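Local coordinates for conserved hypothetical protein (Methanosarcina mazei, PDB 2NR4) that is of unknown function but binds flavin mononucleotide, its barrel domain belonging to the FMN-binding clan, at residues Phe160-Glu165 / Arg186-Leu191. Numbering follows the deposited sequence.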
ATOM      1  N   PHE A 160       7.672  -1.382  -0.696  1.00 21.00           N
ATOM      2  CA  PHE A 160       6.966  -0.496  -1.626  1.00 20.68           C
ATOM      3  C   PHE A 160       6.668   0.843  -0.956  1.00 19.67           C
ATOM      4  O   PHE A 160       6.928   1.916  -1.509  1.00 18.73           O
ATOM      5  CB  PHE A 160       5.672  -1.141  -2.125  1.00 21.04           C
ATOM      6  CG  PHE A 160       4.889  -0.243  -3.042  1.00 22.54           C
ATOM      7  CD1 PHE A 160       5.166  -0.242  -4.409  1.00 24.75           C
ATOM      8  CD2 PHE A 160       3.935   0.672  -2.536  1.00 22.39           C
ATOM      9  CE1 PHE A 160       4.498   0.608  -5.279  1.00 26.43           C
ATOM     10  CE2 PHE A 160       3.240   1.548  -3.419  1.00 24.35           C
ATOM     11  CZ  PHE A 160       3.537   1.515  -4.812  1.00 24.91           C
ATOM     12  N   ASN A 161       6.170   0.780   0.286  1.00 19.52           N
ATOM     13  CA  ASN A 161       5.856   1.996   1.021  1.00 19.41           C
ATOM     14  C   ASN A 161       7.097   2.864   1.233  1.00 19.91           C
ATOM     15  O   ASN A 161       7.020   4.089   1.195  1.00 19.39           O
ATOM     16  CB  ASN A 161       5.220   1.625   2.368  1.00 19.62           C
ATOM     17  CG  ASN A 161       3.908   0.881   2.210  1.00 19.01           C
ATOM     18  OD1 ASN A 161       3.345   0.748   1.117  1.00 17.37           O
ATOM     19  ND2 ASN A 161       3.402   0.359   3.338  1.00 17.71           N
ATOM     20  N   ALA A 162       8.250   2.218   1.439  1.00 19.24           N
ATOM     21  CA  ALA A 162       9.520   2.930   1.627  1.00 20.11           C
ATOM     22  C   ALA A 162       9.972   3.641   0.374  1.00 20.70           C
ATOM     23  O   ALA A 162      10.540   4.764   0.449  1.00 20.87           O
ATOM     24  CB  ALA A 162      10.587   1.991   2.090  1.00 20.63           C
ATOM     25  N   VAL A 163       9.699   3.029  -0.768  1.00 19.50           N
ATOM     26  CA  VAL A 163       9.982   3.664  -2.070  1.00 21.13           C
ATOM     27  C   VAL A 163       9.157   4.940  -2.234  1.00 20.81           C
ATOM     28  O   VAL A 163       9.707   5.967  -2.622  1.00 20.67           O
ATOM     29  CB  VAL A 163       9.693   2.722  -3.275  1.00 21.17           C
ATOM     30  CG1 VAL A 163       9.789   3.520  -4.638  1.00 22.20           C
ATOM     31  CG2 VAL A 163      10.693   1.555  -3.266  1.00 22.68           C
ATOM     32  N   LEU A 164       7.868   4.889  -1.876  1.00 20.04           N
ATOM     33  CA  LEU A 164       6.984   6.047  -1.929  1.00 21.45           C
ATOM     34  C   LEU A 164       7.543   7.193  -1.060  1.00 21.80           C
ATOM     35  O   LEU A 164       7.606   8.359  -1.492  1.00 21.32           O
ATOM     36  CB  LEU A 164       5.613   5.643  -1.392  1.00 22.29           C
ATOM     37  CG  LEU A 164       4.383   6.112  -2.119  1.00 27.90           C
ATOM     38  CD1 LEU A 164       4.519   5.666  -3.606  1.00 29.61           C
ATOM     39  CD2 LEU A 164       3.108   5.457  -1.456  1.00 24.79           C
ATOM     40  N   GLU A 165       7.896   6.877   0.189  1.00 21.29           N
ATOM     41  CA  GLU A 165       8.447   7.871   1.091  1.00 21.15           C
ATOM     42  C   GLU A 165       9.754   8.414   0.548  1.00 21.25           C
ATOM     43  O   GLU A 165       9.947   9.654   0.530  1.00 22.98           O
ATOM     44  CB  GLU A 165       8.646   7.295   2.514  1.00 20.48           C
ATOM     45  CG  GLU A 165       7.329   6.917   3.199  1.00 23.19           C
ATOM     46  CD  GLU A 165       6.349   8.079   3.330  1.00 28.00           C
ATOM     47  OE1 GLU A 165       6.772   9.173   3.734  1.00 28.39           O
ATOM     48  OE2 GLU A 165       5.159   7.920   2.983  1.00 26.13           O
ATOM     49  N   ARG A 186      18.358   6.949   2.978  1.00 36.96           N
ATOM     50  CA  ARG A 186      19.151   5.754   3.301  1.00 37.37           C
ATOM     51  C   ARG A 186      18.380   4.766   4.170  1.00 35.99           C
ATOM     52  O   ARG A 186      18.476   3.554   3.961  1.00 36.54           O
ATOM     53  CB  ARG A 186      20.486   6.124   3.978  1.00 38.19           C
ATOM     54  CG  ARG A 186      21.187   7.289   3.358  1.00 43.15           C
ATOM     55  CD  ARG A 186      21.576   7.051   1.915  1.00 49.62           C
ATOM     56  NE  ARG A 186      22.251   8.215   1.321  1.00 56.06           N
ATOM     57  CZ  ARG A 186      23.285   8.864   1.868  1.00 56.79           C
ATOM     58  NH1 ARG A 186      23.760   8.508   3.059  1.00 56.54           N
ATOM     59  NH2 ARG A 186      23.830   9.898   1.230  1.00 59.65           N
ATOM     60  N   HIS A 187      17.622   5.280   5.139  1.00 34.90           N
ATOM     61  CA  HIS A 187      16.761   4.462   5.986  1.00 33.47           C
ATOM     62  C   HIS A 187      15.690   3.798   5.134  1.00 31.96           C
ATOM     63  O   HIS A 187      15.423   2.604   5.278  1.00 30.94           O
ATOM     64  CB  HIS A 187      16.134   5.301   7.124  1.00 35.32           C
ATOM     65  CG  HIS A 187      14.920   4.677   7.761  1.00 37.79           C
ATOM     66  ND1 HIS A 187      14.998   3.650   8.679  1.00 40.46           N
ATOM     67  CD2 HIS A 187      13.600   4.947   7.621  1.00 39.79           C
ATOM     68  CE1 HIS A 187      13.783   3.299   9.057  1.00 39.61           C
ATOM     69  NE2 HIS A 187      12.914   4.075   8.429  1.00 41.05           N
ATOM     70  N   TYR A 188      15.078   4.545   4.218  1.00 28.84           N
ATOM     71  CA  TYR A 188      14.085   3.877   3.367  1.00 27.62           C
ATOM     72  C   TYR A 188      14.705   2.861   2.389  1.00 27.24           C
ATOM     73  O   TYR A 188      14.102   1.833   2.103  1.00 25.64           O
ATOM     74  CB  TYR A 188      13.195   4.907   2.658  1.00 27.73           C
ATOM     75  CG  TYR A 188      12.253   5.540   3.636  1.00 28.31           C
ATOM     76  CD1 TYR A 188      11.287   4.771   4.298  1.00 30.43           C
ATOM     77  CD2 TYR A 188      12.333   6.885   3.926  1.00 30.19           C
ATOM     78  CE1 TYR A 188      10.411   5.349   5.224  1.00 32.52           C
ATOM     79  CE2 TYR A 188      11.459   7.482   4.853  1.00 31.84           C
ATOM     80  CZ  TYR A 188      10.514   6.707   5.487  1.00 31.98           C
ATOM     81  OH  TYR A 188       9.650   7.272   6.407  1.00 34.26           O
ATOM     82  N   GLU A 189      15.905   3.145   1.899  1.00 27.38           N
ATOM     83  CA  GLU A 189      16.619   2.171   1.072  1.00 28.47           C
ATOM     84  C   GLU A 189      16.774   0.868   1.857  1.00 28.68           C
ATOM     85  O   GLU A 189      16.611  -0.217   1.296  1.00 28.18           O
ATOM     86  CB  GLU A 189      18.024   2.677   0.656  1.00 29.05           C
ATOM     87  CG  GLU A 189      18.660   1.814  -0.448  1.00 31.86           C
ATOM     88  CD  GLU A 189      19.293   0.530   0.103  1.00 38.27           C
ATOM     89  OE1 GLU A 189      19.565   0.477   1.323  1.00 42.70           O
ATOM     90  OE2 GLU A 189      19.538  -0.426  -0.663  1.00 41.57           O
ATOM     91  N   SER A 190      17.083   0.977   3.143  1.00 29.80           N
ATOM     92  CA  SER A 190      17.225  -0.204   4.004  1.00 30.80           C
ATOM     93  C   SER A 190      15.969  -1.052   4.073  1.00 29.45           C
ATOM     94  O   SER A 190      16.048  -2.268   4.014  1.00 27.59           O
ATOM     95  CB  SER A 190      17.681   0.184   5.407  1.00 32.42           C
ATOM     96  OG  SER A 190      18.945   0.820   5.312  1.00 39.65           O
ATOM     97  N   LEU A 191      14.799  -0.417   4.187  1.00 29.17           N
ATOM     98  CA  LEU A 191      13.540  -1.153   4.201  1.00 28.21           C
ATOM     99  C   LEU A 191      13.171  -1.728   2.856  1.00 28.01           C
ATOM    100  O   LEU A 191      12.559  -2.805   2.762  1.00 27.81           O
ATOM    101  CB  LEU A 191      12.402  -0.257   4.702  1.00 30.11           C
ATOM    102  CG  LEU A 191      12.312   0.000   6.210  1.00 31.48           C
ATOM    103  CD1 LEU A 191      11.152   0.952   6.429  1.00 36.14           C
ATOM    104  CD2 LEU A 191      12.084  -1.329   6.978  1.00 33.74           C
TER
HETATM  105  O   HOH W   1       8.566   9.469   5.588  1.00 34.81           O
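Tyr188 lays one face of its ring over the CB of Glu165, a CH-pi contact in which that carbon stands 3.6 Å from the ring centroid of Tyr188 and 14° off the normal. The contact joins the two arms of an antiparallel helical hairpin, helices 158-176 and 179-195, in the helical part that follows the FMN-binding barrel; the axes of the two short segments approach to 8.2 Å. CG of Tyr188 lies anti to its carbonyl carbon (chi1 -72°), which swings the ring along the neighbouring helix from Ala162 to Glu165, while CD2 of His187 sits over the opposite face. Where the backbones come nearest, Ala162 has only a methyl: its CB meets CD1 of Tyr188 obliquely at 3.6 Å and CB of Leu191 at 3.9 Å. The Glu165 chain bends at chi2, and its carboxylate plane is turned 53° from the ring. Of its oxygens, OE2 makes a salt bridge to Arg158 of the second subunit, where Tyr188 also packs on its own counterpart, so this face of the hairpin also lies at the subunit interface. A leucine in place of Tyr188 would probably leave the CB of Glu165 without its aromatic face and a water that bridges to OE1 of Glu165 without its phenolic partner. That water joins the polar ends, lying 2.6 Å from the OH of Tyr188 and donating to OE1 of Glu165, also at 2.6 Å.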